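Local coordinates for maternal protein tudor (Drosophila melanogaster, PDB 3NTK) that recognises the Piwi protein Aubergine in a methylarginine-dependent manner through its last extended Tudor domain, and is required for forming primordial germ cells, at residues K77-F82 with G86-T91; E141-K146 with V152-Y157; Q127-T132 with E164-C169. All blocks are in the same frame, centred on the assembly; numbering follows the deposited sequence.

Contact 1 (K77-F82 with G86-T91); sequences KCEVHF and GNNAVT
F82 and N87 meet close to the turn of an antiparallel hairpin, on the tightly packed face of its sheet. With a chi1 of 68°, N87 holds its CG between the backbone N and the carbonyl carbon, which swings the amide across to the phenyl group. The two planes are 26° apart, with N87 OD1 3.4 Å from F82 CB and N87 ND2 3.5 Å from F82 CD2. A89, small enough to fit beside the ring, brings its CB to the edge at CE2 of F82, 3.9 Å away, while V80 CG2 lies over one face toward the rim. Farther along, V80 CG1 lies 4.0 Å from T91 CG2, and T91 OG1 turns to the carbonyl of Q57. Regular backbone pairing underlies this, its straightest bond running from V80 N to A89 O at 2.8 Å.

On the other face H81 is buried against Y18, but beside it E79, N88 and V90 stand nearer solvent. There N88 ND2 reaches the anti lone pair of E79 OE2 at 3.3 Å, a long bond between two polar side chains that tolerate water.

On the packed face, Y65 meets F82 edge-to-face and F58 lies close by. F58, Y65 and F82, with the amide of N87 beside them, are consistent with the aromatic cage that takes methylarginine in related extended Tudor domains, offering both pi surface and polar atoms.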
ATOM      1  N   LYS A  77     -13.364  -4.491  17.851  1.00 38.47           N
ATOM      2  CA  LYS A  77     -12.663  -3.626  16.907  1.00 37.35           C
ATOM      3  C   LYS A  77     -11.214  -4.064  16.745  1.00 35.96           C
ATOM      4  O   LYS A  77     -10.613  -4.604  17.670  1.00 35.16           O
ATOM      5  CB  LYS A  77     -12.661  -2.174  17.388  1.00 38.47           C
ATOM      6  CG  LYS A  77     -14.017  -1.505  17.475  1.00 40.41           C
ATOM      7  CD  LYS A  77     -13.835  -0.066  17.933  1.00 41.22           C
ATOM      8  CE  LYS A  77     -15.147   0.686  18.008  1.00 42.53           C
ATOM      9  NZ  LYS A  77     -14.909   2.113  18.375  1.00 43.07           N
ATOM     10  N   CYS A  78     -10.662  -3.820  15.561  1.00 34.20           N
ATOM     11  CA  CYS A  78      -9.272  -4.152  15.273  1.00 33.34           C
ATOM     12  C   CYS A  78      -8.683  -3.111  14.344  1.00 31.17           C
ATOM     13  O   CYS A  78      -9.383  -2.555  13.494  1.00 30.48           O
ATOM     14  CB  CYS A  78      -9.148  -5.512  14.576  1.00 34.11           C
ATOM     15  SG  CYS A  78      -9.394  -6.976  15.585  1.00 37.73           S
ATOM     16  N   GLU A  79      -7.395  -2.838  14.514  1.00 30.48           N
ATOM     17  CA  GLU A  79      -6.715  -1.923  13.619  1.00 30.05           C
ATOM     18  C   GLU A  79      -6.142  -2.879  12.580  1.00 27.99           C
ATOM     19  O   GLU A  79      -5.433  -3.823  12.928  1.00 28.04           O
ATOM     20  CB  GLU A  79      -5.570  -1.187  14.315  1.00 31.86           C
ATOM     21  CG  GLU A  79      -4.954  -0.109  13.439  1.00 39.27           C
ATOM     22  CD  GLU A  79      -3.557   0.287  13.878  1.00 42.93           C
ATOM     23  OE1 GLU A  79      -3.372   0.608  15.071  1.00 45.85           O
ATOM     24  OE2 GLU A  79      -2.643   0.282  13.025  1.00 46.74           O
ATOM     25  N   VAL A  80      -6.464  -2.661  11.314  1.00 26.67           N
ATOM     26  CA  VAL A  80      -5.965  -3.541  10.275  1.00 26.24           C
ATOM     27  C   VAL A  80      -5.162  -2.784   9.236  1.00 25.85           C
ATOM     28  O   VAL A  80      -5.235  -1.560   9.141  1.00 28.43           O
ATOM     29  CB  VAL A  80      -7.118  -4.274   9.549  1.00 25.82           C
ATOM     30  CG1 VAL A  80      -7.973  -5.023  10.561  1.00 24.74           C
ATOM     31  CG2 VAL A  80      -7.964  -3.274   8.763  1.00 25.95           C
ATOM     32  N   HIS A  81      -4.385  -3.534   8.470  1.00 24.07           N
ATOM     33  CA  HIS A  81      -3.584  -2.978   7.397  1.00 23.20           C
ATOM     34  C   HIS A  81      -4.065  -3.645   6.120  1.00 22.74           C
ATOM     35  O   HIS A  81      -4.021  -4.873   6.001  1.00 21.23           O
ATOM     36  CB  HIS A  81      -2.104  -3.290   7.608  1.00 25.83           C
ATOM     37  CG  HIS A  81      -1.219  -2.732   6.540  1.00 24.82           C
ATOM     38  ND1 HIS A  81      -0.739  -3.491   5.496  1.00 27.09           N
ATOM     39  CD2 HIS A  81      -0.763  -1.473   6.331  1.00 24.35           C
ATOM     40  CE1 HIS A  81      -0.022  -2.726   4.691  1.00 25.57           C
ATOM     41  NE2 HIS A  81      -0.021  -1.497   5.176  1.00 28.36           N
ATOM     42  N   PHE A  82      -4.550  -2.846   5.173  1.00 22.22           N
ATOM     43  CA  PHE A  82      -5.027  -3.385   3.906  1.00 22.22           C
ATOM     44  C   PHE A  82      -3.802  -3.609   3.028  1.00 22.66           C
ATOM     45  O   PHE A  82      -3.271  -2.686   2.408  1.00 23.30           O
ATOM     46  CB  PHE A  82      -6.026  -2.412   3.287  1.00 23.78           C
ATOM     47  CG  PHE A  82      -7.281  -2.263   4.103  1.00 25.31           C
ATOM     48  CD1 PHE A  82      -8.166  -3.330   4.233  1.00 25.97           C
ATOM     49  CD2 PHE A  82      -7.565  -1.074   4.766  1.00 23.81           C
ATOM     50  CE1 PHE A  82      -9.322  -3.213   5.016  1.00 24.41           C
ATOM     51  CE2 PHE A  82      -8.713  -0.949   5.549  1.00 25.45           C
ATOM     52  CZ  PHE A  82      -9.592  -2.021   5.673  1.00 24.43           C
ATOM     53  N   GLY A  86      -2.008  -0.492   1.127  1.00 27.59           N
ATOM     54  CA  GLY A  86      -1.114   0.204   2.036  1.00 27.87           C
ATOM     55  C   GLY A  86      -1.644   1.110   3.133  1.00 29.27           C
ATOM     56  O   GLY A  86      -0.849   1.789   3.784  1.00 30.27           O
ATOM     57  N   ASN A  87      -2.955   1.115   3.352  1.00 29.12           N
ATOM     58  CA  ASN A  87      -3.549   1.965   4.383  1.00 28.99           C
ATOM     59  C   ASN A  87      -4.037   1.185   5.603  1.00 29.62           C
ATOM     60  O   ASN A  87      -4.370   0.005   5.502  1.00 27.05           O
ATOM     61  CB  ASN A  87      -4.695   2.793   3.796  1.00 30.16           C
ATOM     62  CG  ASN A  87      -5.885   1.942   3.399  1.00 31.68           C
ATOM     63  OD1 ASN A  87      -5.747   0.966   2.662  1.00 35.57           O
ATOM     64  ND2 ASN A  87      -7.064   2.309   3.887  1.00 28.75           N
ATOM     65  N   ASN A  88      -4.081   1.854   6.753  1.00 29.10           N
ATOM     66  CA  ASN A  88      -4.555   1.231   7.982  1.00 30.21           C
ATOM     67  C   ASN A  88      -5.864   1.876   8.414  1.00 31.65           C
ATOM     68  O   ASN A  88      -6.109   3.053   8.148  1.00 32.42           O
ATOM     69  CB  ASN A  88      -3.522   1.392   9.100  1.00 31.50           C
ATOM     70  CG  ASN A  88      -2.284   0.557   8.867  1.00 32.97           C
ATOM     71  OD1 ASN A  88      -1.711   0.575   7.785  1.00 36.49           O
ATOM     72  ND2 ASN A  88      -1.862  -0.175   9.887  1.00 35.44           N
ATOM     73  N   ALA A  89      -6.703   1.100   9.088  1.00 30.47           N
ATOM     74  CA  ALA A  89      -7.983   1.607   9.554  1.00 30.39           C
ATOM     75  C   ALA A  89      -8.537   0.698  10.633  1.00 30.65           C
ATOM     76  O   ALA A  89      -8.178  -0.476  10.716  1.00 29.91           O
ATOM     77  CB  ALA A  89      -8.960   1.688   8.395  1.00 29.28           C
ATOM     78  N   VAL A  90      -9.402   1.256  11.471  1.00 30.35           N
ATOM     79  CA  VAL A  90     -10.032   0.497  12.541  1.00 30.32           C
ATOM     80  C   VAL A  90     -11.367   0.033  11.983  1.00 30.10           C
ATOM     81  O   VAL A  90     -12.104   0.827  11.400  1.00 29.66           O
ATOM     82  CB  VAL A  90     -10.289   1.379  13.781  1.00 32.21           C
ATOM     83  CG1 VAL A  90     -11.029   0.578  14.845  1.00 31.65           C
ATOM     84  CG2 VAL A  90      -8.968   1.904  14.330  1.00 32.37           C
ATOM     85  N   THR A  91     -11.670  -1.249  12.145  1.00 28.86           N
ATOM     86  CA  THR A  91     -12.922  -1.797  11.636  1.00 30.72           C
ATOM     87  C   THR A  91     -13.487  -2.862  12.568  1.00 29.16           C
ATOM     88  O   THR A  91     -12.805  -3.326  13.474  1.00 28.76           O
ATOM     89  CB  THR A  91     -12.725  -2.410  10.230  1.00 32.53           C
ATOM     90  OG1 THR A  91     -13.983  -2.884   9.730  1.00 33.41           O
ATOM     91  CG2 THR A  91     -11.737  -3.568  10.283  1.00 32.75           C
TER

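Contact 2 (E141-K146 with V152-Y157); sequences EILATK and VVRLFY
E141 sets its CG anti to the backbone N (chi1 -169°), whereas R154 sends CG anti to the carbonyl carbon (chi1 -74°); both chains then run extended and lie side by side, pointing the same way. Their charged ends join in a salt bridge, R154 NH1 to E141 OE1 at 3.2 Å. The carboxylate and guanidinium planes stand 86° apart, which rules out a flat, two-pronged pairing; one bent bond is made, with NH1 coming to the syn side of OE1. L143 crosses the arginine at about a right angle, laying CD2 over one face of the guanidinium, 3.7 Å from R154 CZ, with CD1 3.5 Å from R154 NE. The leucine thus buries NE, which has no hydrogen-bond partner in the model and makes a long, weak ion pair with D114. F156 touches the base of the glutamate, its CE1 3.9 Å from E141 CB.

The hairpin belongs to the six-stranded sheet, consistent with the OB-fold half of the extended Tudor domain. A classic beta bulge interrupts it: two residues of one strand, L143 and A144, stand against the single V152 of the other. V152 O accepts a bond from L143 N at 2.9 Å and a weak one from A144 N at 3.4 Å, and V152 N returns a bond to A144 O at 2.8 Å. Before the bulge, I142 and V153 put their apolar side chains on the face away from the salt bridge, where V153 also packs on L113. Beyond the strand, K146 suits a surface position: its long chain rests CE against V152 CG2, 3.7 Å away, and carries NZ on to a salt bridge with E112.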
ATOM      1  N   GLU A 141      13.284   3.200  -8.845  1.00 26.54           N
ATOM      2  CA  GLU A 141      14.415   2.347  -9.157  1.00 28.11           C
ATOM      3  C   GLU A 141      14.587   1.606  -7.839  1.00 27.39           C
ATOM      4  O   GLU A 141      14.783   2.237  -6.804  1.00 24.61           O
ATOM      5  CB  GLU A 141      15.674   3.168  -9.454  1.00 29.69           C
ATOM      6  CG  GLU A 141      16.813   2.345 -10.052  1.00 34.86           C
ATOM      7  CD  GLU A 141      18.175   3.017  -9.924  1.00 37.57           C
ATOM      8  OE1 GLU A 141      18.237   4.266  -9.944  1.00 39.81           O
ATOM      9  OE2 GLU A 141      19.188   2.292  -9.817  1.00 39.64           O
ATOM     10  N   ILE A 142      14.475   0.281  -7.861  1.00 27.06           N
ATOM     11  CA  ILE A 142      14.623  -0.494  -6.633  1.00 28.97           C
ATOM     12  C   ILE A 142      16.092  -0.816  -6.389  1.00 30.79           C
ATOM     13  O   ILE A 142      16.707  -1.585  -7.130  1.00 29.77           O
ATOM     14  CB  ILE A 142      13.808  -1.803  -6.693  1.00 31.04           C
ATOM     15  CG1 ILE A 142      12.344  -1.483  -6.993  1.00 31.11           C
ATOM     16  CG2 ILE A 142      13.903  -2.545  -5.360  1.00 30.05           C
ATOM     17  CD1 ILE A 142      11.454  -2.709  -7.093  1.00 33.44           C
ATOM     18  N   LEU A 143      16.649  -0.213  -5.344  1.00 29.39           N
ATOM     19  CA  LEU A 143      18.047  -0.415  -5.009  1.00 31.86           C
ATOM     20  C   LEU A 143      18.236  -1.664  -4.166  1.00 33.01           C
ATOM     21  O   LEU A 143      19.291  -2.299  -4.211  1.00 36.08           O
ATOM     22  CB  LEU A 143      18.588   0.808  -4.258  1.00 32.70           C
ATOM     23  CG  LEU A 143      18.422   2.152  -4.975  1.00 34.78           C
ATOM     24  CD1 LEU A 143      19.000   3.261  -4.110  1.00 35.74           C
ATOM     25  CD2 LEU A 143      19.119   2.112  -6.321  1.00 36.29           C
ATOM     26  N   ALA A 144      17.214  -2.016  -3.396  1.00 30.79           N
ATOM     27  CA  ALA A 144      17.282  -3.193  -2.549  1.00 30.74           C
ATOM     28  C   ALA A 144      15.964  -3.464  -1.845  1.00 30.66           C
ATOM     29  O   ALA A 144      15.082  -2.603  -1.779  1.00 27.48           O
ATOM     30  CB  ALA A 144      18.386  -3.022  -1.517  1.00 33.23           C
ATOM     31  N   THR A 145      15.840  -4.680  -1.331  1.00 29.31           N
ATOM     32  CA  THR A 145      14.657  -5.092  -0.594  1.00 29.45           C
ATOM     33  C   THR A 145      15.171  -5.567   0.761  1.00 29.24           C
ATOM     34  O   THR A 145      15.963  -6.505   0.834  1.00 27.93           O
ATOM     35  CB  THR A 145      13.923  -6.233  -1.319  1.00 29.22           C
ATOM     36  OG1 THR A 145      13.438  -5.755  -2.579  1.00 32.20           O
ATOM     37  CG2 THR A 145      12.751  -6.735  -0.486  1.00 30.24           C
ATOM     38  N   LYS A 146      14.740  -4.891   1.823  1.00 29.57           N
ATOM     39  CA  LYS A 146      15.161  -5.220   3.182  1.00 30.63           C
ATOM     40  C   LYS A 146      14.569  -6.528   3.679  1.00 30.54           C
ATOM     41  O   LYS A 146      13.634  -7.063   3.088  1.00 30.98           O
ATOM     42  CB  LYS A 146      14.751  -4.112   4.152  1.00 30.03           C
ATOM     43  CG  LYS A 146      15.352  -2.752   3.870  1.00 31.08           C
ATOM     44  CD  LYS A 146      14.809  -1.754   4.874  1.00 34.52           C
ATOM     45  CE  LYS A 146      15.478  -0.405   4.764  1.00 36.34           C
ATOM     46  NZ  LYS A 146      14.961   0.489   5.830  1.00 41.26           N
ATOM     47  N   VAL A 152      14.123  -0.124  -0.815  1.00 22.61           N
ATOM     48  CA  VAL A 152      14.837   1.149  -0.692  1.00 22.67           C
ATOM     49  C   VAL A 152      14.858   1.582  -2.153  1.00 21.64           C
ATOM     50  O   VAL A 152      15.345   0.848  -3.005  1.00 21.36           O
ATOM     51  CB  VAL A 152      16.274   0.978  -0.183  1.00 24.41           C
ATOM     52  CG1 VAL A 152      17.004   2.331  -0.241  1.00 24.26           C
ATOM     53  CG2 VAL A 152      16.256   0.448   1.248  1.00 26.17           C
ATOM     54  N   VAL A 153      14.319   2.759  -2.446  1.00 21.52           N
ATOM     55  CA  VAL A 153      14.214   3.203  -3.831  1.00 22.99           C
ATOM     56  C   VAL A 153      14.655   4.632  -4.138  1.00 23.82           C
ATOM     57  O   VAL A 153      14.906   5.434  -3.245  1.00 23.17           O
ATOM     58  CB  VAL A 153      12.740   3.090  -4.314  1.00 24.93           C
ATOM     59  CG1 VAL A 153      12.177   1.707  -3.996  1.00 23.23           C
ATOM     60  CG2 VAL A 153      11.887   4.178  -3.645  1.00 23.05           C
ATOM     61  N   ARG A 154      14.752   4.920  -5.433  1.00 25.99           N
ATOM     62  CA  ARG A 154      15.061   6.254  -5.932  1.00 26.97           C
ATOM     63  C   ARG A 154      13.784   6.583  -6.692  1.00 25.31           C
ATOM     64  O   ARG A 154      13.304   5.773  -7.489  1.00 25.43           O
ATOM     65  CB  ARG A 154      16.254   6.242  -6.882  1.00 28.43           C
ATOM     66  CG  ARG A 154      17.584   6.055  -6.190  1.00 34.65           C
ATOM     67  CD  ARG A 154      18.710   5.994  -7.203  1.00 39.81           C
ATOM     68  NE  ARG A 154      19.962   5.564  -6.589  1.00 45.45           N
ATOM     69  CZ  ARG A 154      21.018   5.134  -7.272  1.00 45.93           C
ATOM     70  NH1 ARG A 154      20.978   5.080  -8.596  1.00 47.09           N
ATOM     71  NH2 ARG A 154      22.112   4.749  -6.630  1.00 48.82           N
ATOM     72  N   LEU A 155      13.231   7.761  -6.435  1.00 24.20           N
ATOM     73  CA  LEU A 155      11.975   8.166  -7.051  1.00 24.27           C
ATOM     74  C   LEU A 155      12.139   9.071  -8.269  1.00 24.06           C
ATOM     75  O   LEU A 155      12.992   9.964  -8.294  1.00 24.01           O
ATOM     76  CB  LEU A 155      11.105   8.863  -5.999  1.00 26.32           C
ATOM     77  CG  LEU A 155       9.681   9.290  -6.367  1.00 26.86           C
ATOM     78  CD1 LEU A 155       8.832   8.067  -6.650  1.00 27.29           C
ATOM     79  CD2 LEU A 155       9.086  10.105  -5.222  1.00 29.22           C
ATOM     80  N   PHE A 156      11.306   8.827  -9.275  1.00 24.67           N
ATOM     81  CA  PHE A 156      11.323   9.612 -10.503  1.00 24.49           C
ATOM     82  C   PHE A 156       9.915  10.040 -10.885  1.00 24.99           C
ATOM     83  O   PHE A 156       8.927   9.395 -10.523  1.00 23.65           O
ATOM     84  CB  PHE A 156      11.928   8.808 -11.658  1.00 26.11           C
ATOM     85  CG  PHE A 156      13.341   8.358 -11.413  1.00 28.87           C
ATOM     86  CD1 PHE A 156      13.615   7.350 -10.495  1.00 31.23           C
ATOM     87  CD2 PHE A 156      14.401   8.957 -12.087  1.00 31.59           C
ATOM     88  CE1 PHE A 156      14.927   6.946 -10.246  1.00 32.70           C
ATOM     89  CE2 PHE A 156      15.718   8.560 -11.846  1.00 33.19           C
ATOM     90  CZ  PHE A 156      15.979   7.552 -10.923  1.00 33.39           C
ATOM     91  N   TYR A 157       9.828  11.138 -11.622  1.00 25.14           N
ATOM     92  CA  TYR A 157       8.547  11.648 -12.082  1.00 26.79           C
ATOM     93  C   TYR A 157       8.769  12.042 -13.539  1.00 29.22           C
ATOM     94  O   TYR A 157       9.638  12.857 -13.839  1.00 28.17           O
ATOM     95  CB  TYR A 157       8.122  12.852 -11.247  1.00 27.55           C
ATOM     96  CG  TYR A 157       6.771  13.397 -11.626  1.00 31.31           C
ATOM     97  CD1 TYR A 157       5.632  12.591 -11.589  1.00 33.06           C
ATOM     98  CD2 TYR A 157       6.629  14.724 -12.027  1.00 34.60           C
ATOM     99  CE1 TYR A 157       4.382  13.097 -11.945  1.00 36.84           C
ATOM    100  CE2 TYR A 157       5.392  15.237 -12.381  1.00 36.44           C
ATOM    101  CZ  TYR A 157       4.277  14.423 -12.339  1.00 37.09           C
ATOM    102  OH  TYR A 157       3.062  14.947 -12.692  1.00 39.40           O
TER

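Contact 3 (Q127-T132 with E164-C169); sequences QSFIDT and EKLQEC
S128 O, the carbonyl oxygen just before F129, is gripped twice by T132 near the end of helix 120-131: T132 OG1 donates a bond of 2.9 Å nearly straight along the C=O, and T132 N adds a weak one of 3.3 Å. Threonine serves well here, because its short hydroxyl can fold back on the preceding turn (chi1 -61°).

The meeting with 164-169 is apolar and small, and no hydrogen bond spans it. F129 has its CG anti to the backbone N (chi1 -178°), which carries the ring out from the helix to the C-terminal segment. There L166, whose side chain crosses the phenylalanine obliquely, places a single methyl against it, L166 CD2 lying 3.5 Å from F129 CD2. Farther out along the ring, F129 CE2 is 3.7 Å from K165 O, and at its tip F129 CZ is 4.2 Å from K165 CB; the lysine then bends at chi2 and chi3 and takes its charge away. An apolar leucine suits this buried position, while K165 lends mainly its backbone and first methylene.

The chain turns sharply here. An inverse gamma turn centres on L166, with a weak bond from Q167 N to K165 O at 3.1 Å, and the same residue opens a type I beta turn closed by C169 N to L166 O at 3.3 Å. C169, the last residue, is joined by a disulfide to C121 near the start of helix 120-131.

F129 also meets Y157 edge-to-face, R133 through a cation-pi contact, and F138 of strand 137-145, while I130 packs on V8 and F11 of strand 4-11. Helix 120-131 is therefore wedged between the C-terminal tail and the six-stranded sheet, in what is consistent with the OB-fold half of the extended Tudor domain.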
ATOM      1  N   GLN A 127       5.730  16.141   0.222  1.00 28.08           N
ATOM      2  CA  GLN A 127       4.387  15.849   0.721  1.00 32.01           C
ATOM      3  C   GLN A 127       3.310  16.509  -0.146  1.00 32.18           C
ATOM      4  O   GLN A 127       2.390  15.843  -0.626  1.00 31.74           O
ATOM      5  CB  GLN A 127       4.239  16.337   2.164  1.00 34.44           C
ATOM      6  CG  GLN A 127       2.928  15.929   2.814  1.00 40.79           C
ATOM      7  CD  GLN A 127       2.905  14.464   3.209  1.00 43.38           C
ATOM      8  OE1 GLN A 127       1.846  13.899   3.476  1.00 47.68           O
ATOM      9  NE2 GLN A 127       4.078  13.846   3.264  1.00 45.38           N
ATOM     10  N   SER A 128       3.432  17.819  -0.349  1.00 31.41           N
ATOM     11  CA  SER A 128       2.464  18.564  -1.150  1.00 33.17           C
ATOM     12  C   SER A 128       2.549  18.236  -2.640  1.00 31.83           C
ATOM     13  O   SER A 128       1.552  18.306  -3.361  1.00 32.48           O
ATOM     14  CB  SER A 128       2.653  20.072  -0.937  1.00 34.82           C
ATOM     15  OG  SER A 128       3.912  20.509  -1.416  1.00 36.91           O
ATOM     16  N   PHE A 129       3.738  17.879  -3.107  1.00 31.12           N
ATOM     17  CA  PHE A 129       3.918  17.540  -4.510  1.00 31.83           C
ATOM     18  C   PHE A 129       3.169  16.242  -4.815  1.00 33.00           C
ATOM     19  O   PHE A 129       2.487  16.128  -5.835  1.00 31.75           O
ATOM     20  CB  PHE A 129       5.413  17.388  -4.819  1.00 32.11           C
ATOM     21  CG  PHE A 129       5.715  17.080  -6.258  1.00 32.34           C
ATOM     22  CD1 PHE A 129       5.686  15.769  -6.727  1.00 32.47           C
ATOM     23  CD2 PHE A 129       6.031  18.103  -7.149  1.00 33.55           C
ATOM     24  CE1 PHE A 129       5.969  15.479  -8.060  1.00 33.49           C
ATOM     25  CE2 PHE A 129       6.314  17.824  -8.484  1.00 33.98           C
ATOM     26  CZ  PHE A 129       6.284  16.507  -8.940  1.00 34.35           C
ATOM     27  N   ILE A 130       3.286  15.278  -3.905  1.00 32.72           N
ATOM     28  CA  ILE A 130       2.636  13.982  -4.055  1.00 35.73           C
ATOM     29  C   ILE A 130       1.124  14.069  -3.857  1.00 36.92           C
ATOM     30  O   ILE A 130       0.361  13.469  -4.616  1.00 35.20           O
ATOM     31  CB  ILE A 130       3.196  12.957  -3.040  1.00 35.30           C
ATOM     32  CG1 ILE A 130       4.707  12.797  -3.232  1.00 37.08           C
ATOM     33  CG2 ILE A 130       2.489  11.621  -3.207  1.00 36.99           C
ATOM     34  CD1 ILE A 130       5.112  12.289  -4.598  1.00 38.60           C
ATOM     35  N   ASP A 131       0.696  14.814  -2.841  1.00 39.58           N
ATOM     36  CA  ASP A 131      -0.726  14.961  -2.550  1.00 42.84           C
ATOM     37  C   ASP A 131      -1.498  15.520  -3.737  1.00 43.66           C
ATOM     38  O   ASP A 131      -2.681  15.239  -3.901  1.00 44.71           O
ATOM     39  CB  ASP A 131      -0.942  15.870  -1.335  1.00 45.23           C
ATOM     40  CG  ASP A 131      -0.488  15.231  -0.034  1.00 49.06           C
ATOM     41  OD1 ASP A 131      -0.777  14.034   0.180  1.00 51.88           O
ATOM     42  OD2 ASP A 131       0.146  15.930   0.784  1.00 51.29           O
ATOM     43  N   THR A 132      -0.820  16.310  -4.560  1.00 44.19           N
ATOM     44  CA  THR A 132      -1.435  16.926  -5.730  1.00 45.06           C
ATOM     45  C   THR A 132      -1.502  15.976  -6.925  1.00 44.89           C
ATOM     46  O   THR A 132      -2.286  16.187  -7.852  1.00 43.20           O
ATOM     47  CB  THR A 132      -0.646  18.187  -6.151  1.00 45.28           C
ATOM     48  OG1 THR A 132      -0.676  19.143  -5.084  1.00 47.67           O
ATOM     49  CG2 THR A 132      -1.245  18.811  -7.399  1.00 47.03           C
ATOM     50  N   GLU A 164      14.624  16.982  -9.486  1.00 35.64           N
ATOM     51  CA  GLU A 164      14.624  17.875 -10.638  1.00 38.41           C
ATOM     52  C   GLU A 164      13.240  18.458 -10.902  1.00 36.85           C
ATOM     53  O   GLU A 164      13.121  19.577 -11.394  1.00 37.75           O
ATOM     54  CB  GLU A 164      15.101  17.135 -11.890  1.00 40.89           C
ATOM     55  CG  GLU A 164      15.140  18.012 -13.130  1.00 47.69           C
ATOM     56  CD  GLU A 164      15.520  17.245 -14.381  1.00 50.06           C
ATOM     57  OE1 GLU A 164      16.568  16.563 -14.366  1.00 52.29           O
ATOM     58  OE2 GLU A 164      14.769  17.328 -15.379  1.00 52.09           O
ATOM     59  N   LYS A 165      12.196  17.703 -10.569  1.00 35.82           N
ATOM     60  CA  LYS A 165      10.829  18.164 -10.792  1.00 35.04           C
ATOM     61  C   LYS A 165      10.311  19.044  -9.659  1.00 35.18           C
ATOM     62  O   LYS A 165       9.252  19.659  -9.781  1.00 33.92           O
ATOM     63  CB  LYS A 165       9.896  16.965 -10.991  1.00 35.64           C
ATOM     64  CG  LYS A 165      10.435  15.933 -11.967  1.00 37.57           C
ATOM     65  CD  LYS A 165      10.684  16.513 -13.352  1.00 39.76           C
ATOM     66  CE  LYS A 165       9.387  16.810 -14.075  1.00 41.72           C
ATOM     67  NZ  LYS A 165       9.635  17.113 -15.514  1.00 43.11           N
ATOM     68  N   LEU A 166      11.046  19.088  -8.551  1.00 34.89           N
ATOM     69  CA  LEU A 166      10.664  19.924  -7.416  1.00 35.04           C
ATOM     70  C   LEU A 166      11.299  21.288  -7.674  1.00 36.98           C
ATOM     71  O   LEU A 166      12.363  21.604  -7.153  1.00 35.65           O
ATOM     72  CB  LEU A 166      11.190  19.328  -6.108  1.00 32.90           C
ATOM     73  CG  LEU A 166      10.626  17.956  -5.723  1.00 31.15           C
ATOM     74  CD1 LEU A 166      11.279  17.474  -4.438  1.00 32.89           C
ATOM     75  CD2 LEU A 166       9.114  18.048  -5.553  1.00 32.40           C
ATOM     76  N   GLN A 167      10.624  22.091  -8.489  1.00 38.49           N
ATOM     77  CA  GLN A 167      11.126  23.402  -8.876  1.00 40.47           C
ATOM     78  C   GLN A 167      11.349  24.425  -7.768  1.00 38.77           C
ATOM     79  O   GLN A 167      12.235  25.269  -7.885  1.00 38.19           O
ATOM     80  CB  GLN A 167      10.210  23.994  -9.950  1.00 42.75           C
ATOM     81  CG  GLN A 167      10.106  23.120 -11.191  1.00 47.43           C
ATOM     82  CD  GLN A 167       9.329  23.781 -12.306  1.00 50.06           C
ATOM     83  OE1 GLN A 167       8.144  24.087 -12.156  1.00 52.30           O
ATOM     84  NE2 GLN A 167       9.993  24.012 -13.432  1.00 51.83           N
ATOM     85  N   GLU A 168      10.558  24.354  -6.701  1.00 38.05           N
ATOM     86  CA  GLU A 168      10.687  25.297  -5.597  1.00 37.43           C
ATOM     87  C   GLU A 168      11.917  25.077  -4.718  1.00 36.35           C
ATOM     88  O   GLU A 168      12.196  25.887  -3.835  1.00 35.94           O
ATOM     89  CB  GLU A 168       9.424  25.276  -4.726  1.00 39.89           C
ATOM     90  CG  GLU A 168       8.157  25.719  -5.453  1.00 44.03           C
ATOM     91  CD  GLU A 168       7.382  24.562  -6.066  1.00 47.02           C
ATOM     92  OE1 GLU A 168       8.010  23.669  -6.673  1.00 48.19           O
ATOM     93  OE2 GLU A 168       6.138  24.553  -5.943  1.00 48.84           O
ATOM     94  N   CYS A 169      12.649  23.990  -4.947  1.00 34.70           N
ATOM     95  CA  CYS A 169      13.845  23.718  -4.155  1.00 35.28           C
ATOM     96  C   CYS A 169      15.110  23.775  -5.002  1.00 35.78           C
ATOM     97  O   CYS A 169      15.027  23.448  -6.204  1.00 34.97           O
ATOM     98  CB  CYS A 169      13.760  22.340  -3.495  1.00 35.40           C
ATOM     99  SG  CYS A 169      12.553  22.161  -2.142  1.00 38.63           S
ATOM    100  OXT CYS A 169      16.174  24.121  -4.438  1.00 37.19           O
TER

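How the contacts relate
Following the chain from the N terminus, contact 1 comes first and closes a short hairpin in the four-stranded Tudor sheet, complete before the others begin. Helix 120-131 then supplies the first half of contact 3, whose partner is the chain's end. Within that long loop contact 2 closes its own hairpin, between strands 137-145 and 151-157 of the six-stranded sheet. Contacts 2 and 3 touch, Y157 at the end of one hairpin strand packing on F129 and K165, so sheet, helix and tail are tied together. Contact 1 stands apart, its centre about 26 Å from that of contact 2, on the opposite side of the chain's centre.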